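Local structure of mitotic checkpoint control protein kinase BUB1 (Drosophila melanogaster, 6JKK) at residues Glu50-Phe56 and Asp118-Val122; Trp93-Cys98 and Asp207-Asp213; His174-His180 and Thr244-Leu249; Ala196-Glu200 and Arg314-Lys318. The protein serves as a mitotic checkpoint protein of kinetochores, represented here by its protein kinase domain, which probably binds ATP and phosphorylates target proteins. All blocks are in the same frame, centred on the assembly; numbering follows the deposited sequence. Where two conformers were deposited one is given.

Contact 1: residues Glu50-Phe56 and Asp118-Val122; sequences EVHNEKF and DYALV
Y119 overlaps three side chains of the hairpin 50-56: V51, E54 and F56. With F56 it forms an offset edge-to-face pair in which the phenylalanine turns its edge toward the tyrosine face; the centroids lie 5.6 Å apart and the planes meet at 69°. F56 CZ comes to 3.5 Å from Y119 CD1. Further out along the tyrosine, E54 CG lies 3.4 Å from Y119 OH. The E54 chain bends at its second torsion (chi2 -60°) and crosses the tyrosine at about a right angle; its CG methylene does the touching, while its carboxylate bonds through OE2 to H75 NE2. Nearer the backbone, on the same side of the ring as F56, V51 CG1 packs 4.1 Å from Y119 CB, and V51 CG2 comes to 4.3 Å from L121 CB.

The presenting element is a beta hairpin with a type II' turn from V51 to E54, closed by V51 N to E54 O at 2.9 Å and E54 N to V51 O at 3.0 Å. In the sheet of the kinase N-lobe, strands 47-51 and 119-122 are not neighbours: the latter runs between 34-36 and 127-132, with a classic bulge where D118 and Y119 both face I130. I130 itself touches V51, F56 and Y119.

The polar end of E54 is engaged elsewhere, and the contacts with Y119 are made by carbon atoms of the hairpin, against the ring and, from E54 CG, the hydroxyl oxygen. Cohesion here therefore rests mainly on apolar and aromatic packing.

Contact 2: residues Trp93-Cys98 and Asp207-Asp213; sequences WEFYIC and DFGVSID. With GOL (glycerol), chain B.
The DFG motif, D207-G209, meets the C-helix of the kinase fold (helix 92-104) here, beside the predicted ATP-binding K85. The backbones come closest at E94, whose CA is 4.4 Å from G209 CA. Its chain is extended, with CG anti to the backbone N (chi1 174°), which carries the carboxylate out beside D207. E94 OE2 and D207 OD2, 4.3 Å apart, both form salt bridges with K85 NZ, which probably offsets their mutual repulsion. A glycerol, probably from the crystallisation liquor, ties the two segments further: its O1 lies 2.6 Å from E94 OE2 and accepts a nearly straight bond from F208 N, while its O2 accepts from D207 N.

The K85-E94 salt bridge is the mark of an inward C-helix, and F208 tucked under that helix agrees with a DFG-in state. I97 CG2 touches F208 CB at 3.6 Å. C98, deposited in two conformers, F208 and H180 stand at positions corresponding to the regulatory spine of active kinases.

Beyond the motif, W93 NE1 donates to S211 O (2.7 Å, 153° at the hydrogen); the oxygen lies almost in the indole plane, although the donor is tilted 26° from the carbonyl plane. One turn along, Y96 OH donates to D213 OD2 over a short 2.5 Å, and that same oxygen carries a salt bridge to R104 NH2.

Contact 3: residues His174-His180 and Thr244-Leu249; sequences HAMGIIH and TYQLDL
Segment 174-180 leaves helix 156-175 through a Schellman motif at G177, where phi turns positive (78°), and runs as strand 178-179 past the start of helix 246-261; the CA atoms of I179 and Y245 are 6.1 Å apart, those of H180 and D248 6.5 Å. Across this gap D248 OD2 accepts two bonds. H174 NE2 donates at 2.8 Å and 167°, within its ring plane, to the anti lone pair; H180 N donates, also at 2.8 Å, to the syn lone pair. Ring and carboxylate are nearly coplanar, 16° apart, and D248 OD1 takes A181 N as well, so the carboxylate is fixed in rotation.

H180 stands where the HRD histidine of the catalytic loop falls in related kinases, and D248 matches the F-helix aspartate that binds the backbone there; H180 NE2 reaches on to I206 O.

Y245 packs beside these bonds. Its CD1 lies over one face of the H174 imidazole, 3.4 Å from H174 CG, and its CB makes an off-centre CH-pi contact with the same ring. I179 CD1 lies over a face of the tyrosine, offset toward its rim, and I179 CG1 is 3.5 Å from Y245 CD1, while I179 CD1 extends to T244 C at 3.5 Å.

Contact 4: residues Ala196-Glu200 and Arg314-Lys318; sequences ADPNE and RTQLK
R314 reaches N199 through a chain that stays extended at its second torsion and then bends at the third (chi3 70°), while K318, bent at its second, third and fourth torsions, folds over P198. These residues join a type I beta turn, D197-E200, in the loop between strands 188-190 and 203-205, to helix 310-322 of the kinase domain, away from the predicted ATP site.

R314 NH2 donates to N199 OD1 at 2.9 Å. The oxygen sits at the guanidinium edge, 10° out of its plane, but the donor is tilted from the amide carbonyl plane and the two flat groups are turned 49° apart. R314 NE bonds C164 O and NH1 bonds Q311 OE1, so partners on three nitrogens fix the group's rotation.

K318 contributes its aliphatic part: CD lies 3.5 Å from P198 CB, and CE 3.2 Å from N199 OD1, crossing the asparagine at about a right angle. Three waters bridge the polar groups. One links P198 O with R314 NH2, and a second accepts from R314 NH1 at 2.9 Å while donating weakly to N199 OD1. A third accepts from N199 ND2 at 3.0 Å and from K318 NZ at 3.1 Å.

In the fold
From the N terminus, contact 1 opens at hairpin 50-56 and closes at strand 119-122, a loop wholly within the N-lobe. Contact 2 opens inside that loop, on helix 92-104, and closes only at 207-213, so the two cross; they touch where A120 CB packs on F95 CE2, 3.8 Å away. Contact 3 starts before contact 2 ends, crosses it, and joins helix 156-175 to helix 246-261; strands 178-179 and 212-213 pair between them. Contact 4 crosses both, running from loop 196-200 to helix 310-322, with nearest atoms about 11 Å from contact 3. The series thus leads from N-lobe sheet through the DFG region to the C-lobe helices.

Contact 1: residues Glu50-Phe56 and Asp118-Val122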
# COMPACT_ATOMS: atom_id res chain seq x y z
N GLU A 50 19.55 17.74 7.23
CA GLU A 50 19.81 18.29 5.91
C GLU A 50 20.07 17.20 4.88
O GLU A 50 20.76 16.22 5.14
CB GLU A 50 21.00 19.25 5.96
CG GLU A 50 20.75 20.52 6.76
CD GLU A 50 21.82 21.57 6.53
OE1 GLU A 50 21.60 22.46 5.68
OE2 GLU A 50 22.87 21.51 7.20
N VAL A 51 19.49 17.38 3.69
CA VAL A 51 19.89 16.59 2.53
C VAL A 51 20.35 17.60 1.50
O VAL A 51 19.52 18.30 0.90
CB VAL A 51 18.74 15.74 1.97
CG1 VAL A 51 19.23 14.90 0.81
CG2 VAL A 51 18.15 14.84 3.06
N HIS A 52 21.66 17.68 1.31
CA HIS A 52 22.25 18.68 0.42
C HIS A 52 21.90 20.10 0.88
O HIS A 52 22.29 20.51 1.97
CB HIS A 52 21.82 18.46 -1.03
CG HIS A 52 22.39 17.21 -1.64
ND1 HIS A 52 23.74 16.91 -1.58
CD2 HIS A 52 21.80 16.20 -2.32
CE1 HIS A 52 23.95 15.76 -2.20
NE2 HIS A 52 22.80 15.32 -2.67
N ASN A 53 21.18 20.85 0.05
CA ASN A 53 20.81 22.22 0.39
C ASN A 53 19.48 22.32 1.14
O ASN A 53 19.11 23.39 1.63
CB ASN A 53 20.76 23.10 -0.87
CG ASN A 53 22.15 23.51 -1.35
OD1 ASN A 53 23.00 23.89 -0.55
ND2 ASN A 53 22.36 23.45 -2.65
N GLU A 54 18.77 21.20 1.24
CA GLU A 54 17.43 21.19 1.82
C GLU A 54 17.45 20.89 3.31
O GLU A 54 18.05 19.90 3.75
CB GLU A 54 16.56 20.18 1.08
CG GLU A 54 16.68 20.28 -0.44
CD GLU A 54 16.28 21.65 -0.97
OE1 GLU A 54 16.96 22.14 -1.90
OE2 GLU A 54 15.29 22.22 -0.47
N LYS A 55 16.82 21.76 4.10
CA LYS A 55 16.75 21.58 5.55
C LYS A 55 15.34 21.16 6.00
O LYS A 55 14.34 21.66 5.48
CB LYS A 55 17.18 22.85 6.29
CG LYS A 55 16.97 22.77 7.81
CD LYS A 55 17.43 24.04 8.51
CE LYS A 55 18.93 24.16 8.49
NZ LYS A 55 19.41 25.30 9.33
N PHE A 56 15.29 20.24 6.96
CA PHE A 56 14.02 19.72 7.44
C PHE A 56 13.94 19.83 8.95
O PHE A 56 14.94 19.64 9.64
CB PHE A 56 13.88 18.24 7.05
CG PHE A 56 13.89 18.00 5.57
CD1 PHE A 56 15.10 17.94 4.87
CD2 PHE A 56 12.71 17.82 4.88
CE1 PHE A 56 15.11 17.72 3.50
CE2 PHE A 56 12.71 17.59 3.51
CZ PHE A 56 13.91 17.54 2.82
N ASP A 118 11.09 12.00 -1.97
CA ASP A 118 11.53 13.34 -2.36
C ASP A 118 13.04 13.49 -2.18
O ASP A 118 13.71 14.13 -3.00
CB ASP A 118 10.82 14.41 -1.53
CG ASP A 118 9.33 14.49 -1.81
OD1 ASP A 118 8.87 13.96 -2.84
OD2 ASP A 118 8.62 15.12 -0.99
N TYR A 119 13.55 12.91 -1.10
CA TYR A 119 14.97 13.00 -0.77
C TYR A 119 15.43 11.73 -0.09
O TYR A 119 14.65 11.07 0.62
CB TYR A 119 15.25 14.22 0.12
CG TYR A 119 15.00 15.53 -0.59
CD1 TYR A 119 13.80 16.21 -0.42
CD2 TYR A 119 15.95 16.06 -1.45
CE1 TYR A 119 13.56 17.40 -1.09
CE2 TYR A 119 15.72 17.24 -2.12
CZ TYR A 119 14.53 17.91 -1.93
OH TYR A 119 14.31 19.10 -2.60
N ALA A 120 16.70 11.38 -0.30
CA ALA A 120 17.28 10.18 0.30
C ALA A 120 18.62 10.49 0.92
O ALA A 120 19.53 11.00 0.26
CB ALA A 120 17.43 9.08 -0.75
N LEU A 121 18.76 10.18 2.20
CA LEU A 121 20.05 10.28 2.86
C LEU A 121 20.51 8.85 3.09
O LEU A 121 19.86 8.09 3.82
CB LEU A 121 19.91 11.03 4.19
CG LEU A 121 21.17 11.42 4.94
CD1 LEU A 121 22.00 12.40 4.11
CD2 LEU A 121 20.82 12.01 6.29
N VAL A 122 21.61 8.48 2.45
CA VAL A 122 22.06 7.09 2.43
C VAL A 122 23.47 6.93 3.03
O VAL A 122 24.46 7.30 2.41
CB VAL A 122 22.03 6.53 0.99
CG1 VAL A 122 22.48 5.10 0.97
CG2 VAL A 122 20.61 6.65 0.42

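Contact 2: residues Trp93-Cys98 and Asp207-Asp213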
# COMPACT_ATOMS: atom_id res chain seq x y z
N TRP A 93 16.89 -1.26 -1.58
CA TRP A 93 15.84 -1.87 -2.39
C TRP A 93 14.58 -1.01 -2.45
O TRP A 93 13.98 -0.85 -3.51
CB TRP A 93 15.51 -3.26 -1.85
CG TRP A 93 14.46 -3.99 -2.64
CD1 TRP A 93 13.15 -4.20 -2.27
CD2 TRP A 93 14.62 -4.59 -3.92
NE1 TRP A 93 12.50 -4.91 -3.26
CE2 TRP A 93 13.38 -5.16 -4.28
CE3 TRP A 93 15.70 -4.71 -4.80
CZ2 TRP A 93 13.20 -5.84 -5.49
CZ3 TRP A 93 15.52 -5.38 -6.00
CH2 TRP A 93 14.28 -5.94 -6.33
N GLU A 94 14.18 -0.47 -1.30
CA GLU A 94 13.01 0.39 -1.27
C GLU A 94 13.16 1.60 -2.21
O GLU A 94 12.22 1.95 -2.92
CB GLU A 94 12.73 0.85 0.17
CG GLU A 94 11.61 1.85 0.28
CD GLU A 94 11.24 2.11 1.72
OE1 GLU A 94 11.89 1.52 2.61
OE2 GLU A 94 10.29 2.88 1.95
N PHE A 95 14.35 2.20 -2.22
CA PHE A 95 14.64 3.34 -3.09
C PHE A 95 14.53 2.89 -4.55
O PHE A 95 13.91 3.56 -5.37
CB PHE A 95 16.03 3.91 -2.77
CG PHE A 95 16.29 5.29 -3.33
CD1 PHE A 95 15.25 6.12 -3.75
CD2 PHE A 95 17.60 5.76 -3.46
CE1 PHE A 95 15.51 7.39 -4.27
CE2 PHE A 95 17.87 7.03 -3.98
CZ PHE A 95 16.83 7.84 -4.39
N TYR A 96 15.11 1.73 -4.86
CA TYR A 96 15.03 1.18 -6.22
C TYR A 96 13.58 1.02 -6.70
O TYR A 96 13.24 1.50 -7.79
CB TYR A 96 15.76 -0.17 -6.33
CG TYR A 96 15.39 -0.93 -7.59
CD1 TYR A 96 15.95 -0.60 -8.82
CD2 TYR A 96 14.45 -1.97 -7.56
CE1 TYR A 96 15.60 -1.28 -9.98
CE2 TYR A 96 14.09 -2.66 -8.72
CZ TYR A 96 14.67 -2.31 -9.92
OH TYR A 96 14.33 -2.99 -11.07
N ILE A 97 12.75 0.35 -5.91
CA ILE A 97 11.36 0.13 -6.30
C ILE A 97 10.64 1.45 -6.57
O ILE A 97 9.95 1.60 -7.58
CB ILE A 97 10.57 -0.67 -5.22
CG1 ILE A 97 11.09 -2.11 -5.10
CG2 ILE A 97 9.07 -0.64 -5.52
CD1 ILE A 97 10.97 -2.95 -6.39
N CYS A 98 10.80 2.41 -5.66
CA CYS A 98 10.12 3.69 -5.78
C CYS A 98 10.56 4.46 -7.01
O CYS A 98 9.74 5.05 -7.71
CB CYS A 98 10.35 4.54 -4.53
SG CYS A 98 9.42 3.97 -3.13
N ASP A 207 5.24 2.51 1.34
CA ASP A 207 6.05 1.47 1.97
C ASP A 207 6.36 0.29 1.05
O ASP A 207 5.85 -0.81 1.23
CB ASP A 207 5.42 0.99 3.29
CG ASP A 207 5.78 1.87 4.47
OD1 ASP A 207 4.98 1.94 5.44
OD2 ASP A 207 6.87 2.49 4.45
N PHE A 208 7.22 0.55 0.07
CA PHE A 208 7.62 -0.44 -0.92
C PHE A 208 8.88 -1.19 -0.50
O PHE A 208 9.65 -1.65 -1.34
CB PHE A 208 7.81 0.23 -2.27
CG PHE A 208 6.57 0.90 -2.78
CD1 PHE A 208 5.57 0.14 -3.39
CD2 PHE A 208 6.38 2.27 -2.64
CE1 PHE A 208 4.40 0.74 -3.85
CE2 PHE A 208 5.22 2.88 -3.10
CZ PHE A 208 4.23 2.12 -3.71
N GLY A 209 9.07 -1.31 0.82
CA GLY A 209 10.30 -1.87 1.37
C GLY A 209 10.59 -3.32 1.04
O GLY A 209 11.75 -3.74 1.04
N VAL A 210 9.54 -4.10 0.77
CA VAL A 210 9.73 -5.50 0.39
C VAL A 210 9.03 -5.83 -0.93
O VAL A 210 8.65 -6.98 -1.17
CB VAL A 210 9.24 -6.47 1.50
CG1 VAL A 210 10.07 -6.31 2.74
CG2 VAL A 210 7.75 -6.25 1.82
N SER A 211 8.87 -4.83 -1.79
CA SER A 211 8.16 -5.03 -3.05
C SER A 211 8.95 -5.91 -4.00
O SER A 211 10.15 -6.12 -3.81
CB SER A 211 7.81 -3.68 -3.70
OG SER A 211 6.88 -2.97 -2.91
N ILE A 212 8.27 -6.45 -5.01
CA ILE A 212 8.90 -7.36 -5.97
C ILE A 212 8.82 -6.78 -7.38
O ILE A 212 7.74 -6.39 -7.82
CB ILE A 212 8.18 -8.72 -5.95
CG1 ILE A 212 8.24 -9.35 -4.55
CG2 ILE A 212 8.77 -9.67 -7.00
CD1 ILE A 212 7.34 -10.56 -4.40
N ASP A 213 9.96 -6.72 -8.07
CA ASP A 213 9.96 -6.27 -9.46
C ASP A 213 10.00 -7.46 -10.41
O ASP A 213 11.05 -8.10 -10.56
CB ASP A 213 11.13 -5.32 -9.73
CG ASP A 213 11.12 -4.75 -11.14
OD1 ASP A 213 10.15 -5.01 -11.89
OD2 ASP A 213 12.07 -4.02 -11.49
C1 GOL B . 8.27 4.67 0.05
O1 GOL B . 8.30 3.30 0.35
C2 GOL B . 7.69 5.49 1.20
O2 GOL B . 6.33 5.17 1.38
C3 GOL B . 8.39 5.20 2.53
O3 GOL B . 9.74 5.62 2.46

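Contact 3: residues His174-His180 and Thr244-Leu249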
# COMPACT_ATOMS: atom_id res chain seq x y z
N HIS A 174 0.32 -3.34 -10.86
CA HIS A 174 0.62 -4.63 -11.46
C HIS A 174 0.92 -4.49 -12.95
O HIS A 174 1.74 -5.22 -13.50
CB HIS A 174 -0.53 -5.61 -11.19
CG HIS A 174 -0.65 -6.01 -9.74
ND1 HIS A 174 -1.63 -6.86 -9.28
CD2 HIS A 174 0.10 -5.68 -8.67
CE1 HIS A 174 -1.48 -7.04 -7.98
NE2 HIS A 174 -0.43 -6.33 -7.58
N ALA A 175 0.30 -3.52 -13.61
CA ALA A 175 0.56 -3.27 -15.02
C ALA A 175 2.00 -2.83 -15.27
O ALA A 175 2.53 -2.96 -16.38
CB ALA A 175 -0.40 -2.23 -15.56
N MET A 176 2.62 -2.30 -14.22
CA MET A 176 4.02 -1.89 -14.26
C MET A 176 4.95 -3.03 -13.82
O MET A 176 6.17 -2.86 -13.77
CB MET A 176 4.24 -0.66 -13.37
CG MET A 176 3.63 0.63 -13.93
SD MET A 176 3.98 2.11 -12.94
CE MET A 176 2.77 1.95 -11.61
N GLY A 177 4.38 -4.19 -13.51
CA GLY A 177 5.17 -5.36 -13.15
C GLY A 177 5.73 -5.32 -11.73
O GLY A 177 6.75 -5.94 -11.43
N ILE A 178 5.03 -4.61 -10.85
CA ILE A 178 5.46 -4.51 -9.46
C ILE A 178 4.42 -5.14 -8.52
O ILE A 178 3.22 -4.87 -8.64
CB ILE A 178 5.70 -3.04 -9.05
CG1 ILE A 178 6.74 -2.40 -9.98
CG2 ILE A 178 6.14 -2.93 -7.58
CD1 ILE A 178 8.18 -2.70 -9.59
N ILE A 179 4.89 -5.99 -7.60
CA ILE A 179 4.04 -6.52 -6.54
C ILE A 179 4.42 -5.80 -5.25
O ILE A 179 5.58 -5.81 -4.86
CB ILE A 179 4.23 -8.05 -6.38
CG1 ILE A 179 3.90 -8.76 -7.69
CG2 ILE A 179 3.35 -8.59 -5.26
CD1 ILE A 179 4.40 -10.19 -7.79
N HIS A 180 3.45 -5.13 -4.62
CA HIS A 180 3.75 -4.38 -3.40
C HIS A 180 4.22 -5.32 -2.30
O HIS A 180 5.20 -5.03 -1.59
CB HIS A 180 2.52 -3.58 -2.94
CG HIS A 180 2.75 -2.80 -1.69
ND1 HIS A 180 2.74 -3.38 -0.44
CD2 HIS A 180 3.03 -1.49 -1.50
CE1 HIS A 180 2.99 -2.45 0.47
NE2 HIS A 180 3.17 -1.30 -0.15
N THR A 244 2.21 -15.09 -7.58
CA THR A 244 2.86 -13.83 -7.89
C THR A 244 1.94 -12.72 -7.41
O THR A 244 1.92 -12.39 -6.22
CB THR A 244 3.14 -13.67 -9.40
OG1 THR A 244 1.94 -13.90 -10.15
CG2 THR A 244 4.22 -14.64 -9.86
N TYR A 245 1.15 -12.17 -8.32
CA TYR A 245 0.28 -11.03 -8.00
C TYR A 245 -0.85 -11.36 -7.01
O TYR A 245 -1.41 -10.46 -6.39
CB TYR A 245 -0.30 -10.42 -9.29
CG TYR A 245 0.77 -9.96 -10.26
CD1 TYR A 245 1.35 -8.69 -10.14
CD2 TYR A 245 1.21 -10.78 -11.29
CE1 TYR A 245 2.33 -8.27 -11.02
CE2 TYR A 245 2.19 -10.37 -12.17
CZ TYR A 245 2.74 -9.11 -12.03
OH TYR A 245 3.72 -8.71 -12.92
N GLN A 246 -1.16 -12.65 -6.85
CA GLN A 246 -2.21 -13.07 -5.91
C GLN A 246 -1.95 -12.55 -4.50
O GLN A 246 -2.90 -12.33 -3.73
CB GLN A 246 -2.33 -14.60 -5.87
CG GLN A 246 -2.63 -15.28 -7.21
CD GLN A 246 -1.37 -15.68 -7.96
OE1 GLN A 246 -0.41 -14.91 -8.04
NE2 GLN A 246 -1.36 -16.89 -8.50
N LEU A 247 -0.68 -12.37 -4.15
CA LEU A 247 -0.30 -11.91 -2.81
C LEU A 247 -0.88 -10.53 -2.51
O LEU A 247 -1.35 -10.27 -1.40
CB LEU A 247 1.23 -11.90 -2.66
CG LEU A 247 1.77 -11.54 -1.27
CD1 LEU A 247 1.29 -12.56 -0.24
CD2 LEU A 247 3.29 -11.46 -1.25
N ASP A 248 -0.84 -9.65 -3.50
CA ASP A 248 -1.40 -8.31 -3.37
C ASP A 248 -2.92 -8.36 -3.34
O ASP A 248 -3.56 -7.61 -2.59
CB ASP A 248 -0.94 -7.43 -4.53
CG ASP A 248 0.40 -6.79 -4.27
OD1 ASP A 248 0.97 -7.04 -3.18
OD2 ASP A 248 0.86 -6.04 -5.14
N LEU A 249 -3.50 -9.23 -4.16
CA LEU A 249 -4.96 -9.32 -4.28
C LEU A 249 -5.54 -9.87 -2.98
O LEU A 249 -6.63 -9.50 -2.55
CB LEU A 249 -5.35 -10.17 -5.49
CG LEU A 249 -4.78 -9.66 -6.83
CD1 LEU A 249 -5.31 -10.44 -8.01
CD2 LEU A 249 -5.06 -8.17 -7.02

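Contact 4: residues Ala196-Glu200 and Arg314-Lys318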
# COMPACT_ATOMS: atom_id res chain seq x y z
N ALA A 196 -17.27 12.82 -4.81
CA ALA A 196 -18.35 11.92 -5.21
C ALA A 196 -18.06 11.08 -6.46
O ALA A 196 -18.69 10.05 -6.68
CB ALA A 196 -19.63 12.71 -5.39
N ASP A 197 -17.11 11.54 -7.28
CA ASP A 197 -16.70 10.81 -8.48
C ASP A 197 -15.74 9.68 -8.09
O ASP A 197 -14.68 9.94 -7.54
CB ASP A 197 -16.03 11.77 -9.46
CG ASP A 197 -15.35 11.06 -10.61
OD1 ASP A 197 -14.30 11.56 -11.09
OD2 ASP A 197 -15.87 10.01 -11.05
N PRO A 198 -16.12 8.42 -8.36
CA PRO A 198 -15.29 7.30 -7.91
C PRO A 198 -13.86 7.27 -8.49
O PRO A 198 -13.04 6.49 -8.00
CB PRO A 198 -16.07 6.07 -8.40
CG PRO A 198 -17.49 6.54 -8.48
CD PRO A 198 -17.42 7.98 -8.89
N ASN A 199 -13.57 8.12 -9.48
CA ASN A 199 -12.32 8.01 -10.25
C ASN A 199 -11.13 8.88 -9.83
O ASN A 199 -9.99 8.51 -10.09
CB ASN A 199 -12.60 8.20 -11.75
CG ASN A 199 -13.53 7.15 -12.32
OD1 ASN A 199 -13.59 6.03 -11.81
ND2 ASN A 199 -14.25 7.49 -13.38
N GLU A 200 -11.38 10.03 -9.21
CA GLU A 200 -10.27 10.81 -8.68
C GLU A 200 -9.74 10.11 -7.44
O GLU A 200 -10.50 9.69 -6.57
CB GLU A 200 -10.66 12.27 -8.39
CG GLU A 200 -9.68 13.05 -7.52
CD GLU A 200 -8.36 13.35 -8.22
OE1 GLU A 200 -8.31 14.32 -9.01
OE2 GLU A 200 -7.38 12.62 -7.98
N ARG A 314 -14.18 -3.11 -10.38
CA ARG A 314 -14.46 -1.69 -10.21
C ARG A 314 -15.82 -1.37 -10.82
O ARG A 314 -16.60 -0.63 -10.23
CB ARG A 314 -13.37 -0.82 -10.83
CG ARG A 314 -12.04 -0.85 -10.10
CD ARG A 314 -11.06 0.19 -10.66
NE ARG A 314 -11.46 1.56 -10.33
CZ ARG A 314 -11.87 2.47 -11.22
NH1 ARG A 314 -11.90 2.17 -12.52
NH2 ARG A 314 -12.21 3.69 -10.82
N THR A 315 -16.12 -1.96 -11.97
CA THR A 315 -17.43 -1.78 -12.61
C THR A 315 -18.56 -2.23 -11.69
O THR A 315 -19.60 -1.57 -11.59
CB THR A 315 -17.49 -2.50 -13.96
OG1 THR A 315 -16.54 -1.90 -14.85
CG2 THR A 315 -18.90 -2.41 -14.57
N GLN A 316 -18.36 -3.36 -11.01
CA GLN A 316 -19.39 -3.87 -10.11
C GLN A 316 -19.68 -2.88 -9.00
O GLN A 316 -20.84 -2.61 -8.67
CB GLN A 316 -18.99 -5.24 -9.55
CG GLN A 316 -18.95 -6.36 -10.59
CD GLN A 316 -18.92 -7.74 -9.96
OE1 GLN A 316 -19.73 -8.05 -9.09
NE2 GLN A 316 -17.98 -8.57 -10.40
N LEU A 317 -18.61 -2.32 -8.42
CA LEU A 317 -18.73 -1.34 -7.36
C LEU A 317 -19.39 -0.04 -7.84
O LEU A 317 -20.24 0.52 -7.13
CB LEU A 317 -17.35 -1.04 -6.76
CG LEU A 317 -16.73 -2.18 -5.95
CD1 LEU A 317 -15.22 -1.99 -5.82
CD2 LEU A 317 -17.39 -2.29 -4.58
N LYS A 318 -19.02 0.43 -9.02
CA LYS A 318 -19.60 1.65 -9.57
C LYS A 318 -21.10 1.48 -9.81
O LYS A 318 -21.88 2.43 -9.64
CB LYS A 318 -18.94 1.99 -10.90
CG LYS A 318 -17.44 2.09 -10.82
CD LYS A 318 -16.97 3.49 -10.59
CE LYS A 318 -15.85 3.82 -11.56
NZ LYS A 318 -16.22 3.27 -12.88
O HOH W 1 -11.62 4.43 -8.37
O HOH W 2 -15.89 5.54 -14.98
O HOH W 3 -12.31 4.47 -14.18